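Local coordinates for putative bacteriocin (Brevibacillus laterosporus, PDB 4OZK), which acts as a broad-spectrum, leaderless class IId bacteriocin, a heat-stable antimicrobial peptide containing a defensin-like structural module stapled by disulfide bonds, at residues A31-M34 with Q38-C41. Numbering follows the deposited sequence.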
loop_
_atom_site.group_PDB
_atom_site.type_symbol
_atom_site.label_atom_id
_atom_site.label_comp_id
_atom_site.label_asym_id
_atom_site.label_seq_id
_atom_site.Cartn_x
_atom_site.Cartn_y
_atom_site.Cartn_z
ATOM N N ALA A 31 3.169 -2.688 4.586
ATOM C CA ALA A 31 3.318 -3.356 5.875
ATOM C C ALA A 31 4.435 -2.654 6.635
ATOM O O ALA A 31 5.400 -2.171 6.030
ATOM C CB ALA A 31 3.620 -4.845 5.705
ATOM N N ILE A 32 4.293 -2.559 7.955
ATOM C CA ILE A 32 5.375 -2.058 8.795
ATOM C C ILE A 32 6.169 -3.265 9.304
ATOM O O ILE A 32 5.582 -4.235 9.805
ATOM C CB ILE A 32 4.832 -1.203 9.967
ATOM C CG1 ILE A 32 3.965 -0.047 9.429
ATOM C CG2 ILE A 32 5.988 -0.681 10.852
ATOM C CD1 ILE A 32 3.232 0.766 10.522
ATOM N N CYS A 33 7.491 -3.230 9.148
ATOM C CA CYS A 33 8.334 -4.355 9.576
ATOM C C CYS A 33 8.794 -4.189 11.020
ATOM O O CYS A 33 8.877 -3.057 11.522
ATOM C CB CYS A 33 9.552 -4.514 8.661
ATOM S SG CYS A 33 9.151 -4.905 6.941
ATOM N N MET A 34 9.078 -5.310 11.689
ATOM C CA MET A 34 9.585 -5.282 13.063
ATOM C C MET A 34 10.809 -4.398 13.182
ATOM O O MET A 34 11.009 -3.730 14.203
ATOM C CB MET A 34 9.987 -6.681 13.530
ATOM C CG MET A 34 8.869 -7.539 14.051
ATOM S SD MET A 34 9.516 -8.614 15.351
ATOM C CE MET A 34 11.089 -9.067 14.640
ATOM N N GLN A 38 9.267 -0.032 6.140
ATOM C CA GLN A 38 7.974 -0.286 5.530
ATOM C C GLN A 38 8.196 -0.978 4.207
ATOM O O GLN A 38 9.214 -0.768 3.560
ATOM C CB GLN A 38 7.221 1.020 5.299
ATOM C CG GLN A 38 6.812 1.726 6.576
ATOM C CD GLN A 38 5.818 2.828 6.304
ATOM O OE1 GLN A 38 5.371 2.998 5.171
ATOM N NE2 GLN A 38 5.456 3.580 7.340
ATOM N N VAL A 39 7.253 -1.818 3.806
ATOM C CA VAL A 39 7.367 -2.489 2.521
ATOM C C VAL A 39 6.060 -2.298 1.767
ATOM O O VAL A 39 4.973 -2.411 2.346
ATOM C CB VAL A 39 7.757 -3.990 2.670
ATOM C CG1 VAL A 39 9.173 -4.115 3.225
ATOM C CG2 VAL A 39 6.795 -4.708 3.589
ATOM N N TYR A 40 6.178 -1.971 0.484
ATOM C CA TYR A 40 5.034 -1.743 -0.391
ATOM C C TYR A 40 4.506 -3.123 -0.781
ATOM O O TYR A 40 5.224 -3.897 -1.415
ATOM C CB TYR A 40 5.525 -0.914 -1.587
ATOM C CG TYR A 40 4.530 -0.588 -2.692
ATOM C CD1 TYR A 40 3.170 -0.849 -2.564
ATOM C CD2 TYR A 40 4.980 -0.030 -3.883
ATOM C CE1 TYR A 40 2.280 -0.563 -3.605
ATOM C CE2 TYR A 40 4.116 0.259 -4.919
ATOM C CZ TYR A 40 2.770 -0.014 -4.780
ATOM O OH TYR A 40 1.922 0.281 -5.822
ATOM N N CYS A 41 3.272 -3.447 -0.365
ATOM C CA CYS A 41 2.720 -4.809 -0.544
ATOM C C CYS A 41 1.779 -4.981 -1.723
ATOM O O CYS A 41 1.863 -5.969 -2.458
ATOM C CB CYS A 41 1.967 -5.277 0.705
ATOM S SG CYS A 41 2.965 -5.397 2.165
#
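The peptide groups on either side of Ala31 and of Val39 are joined edge to edge by two hydrogen bonds. Ala31 N donates to Val39 O at 2.9 Å, and Val39 N returns a straighter bond (159°) to Ala31 O; both donors lie in the acceptor's carbonyl plane. Three carbons of the 38-41 segment also come near Ala31 O: Gln38 CA approaches near that plane in a CA-H...O contact of 3.2 Å, while Val39 CG2 (3.8 Å) and Gln38 CB (3.7 Å) stand ahead of the oxygen, tilted off the plane to opposite sides. One step along, Ile32 and Gln38 form the non-hydrogen-bonded pair, with Ile32 CG1 and Gln38 CG 4.4 Å apart. This is the second hairpin of the three-stranded antiparallel sheet in the defensin-like module, joining central strand 24-33 to outer strand 38-48. On the face carrying Ala31 and Val39, sulfur meets methyl. With SG anti to its carbonyl carbon (chi1 -63°), Cys33 brings the sulfur to 3.8 Å from Val39 CG1. Ala31 CB touches Val39 CG2 and Cys41 SG, which lie to one side of it, at 3.8 and 3.6 Å. Both sulfurs are disulfide-bonded to the N-terminal segment, Cys33 to Cys4 and Cys41 to Cys2, and Val39 touches both partners. Ala31 also touches Ile8 and Trp11 of strand 8-19.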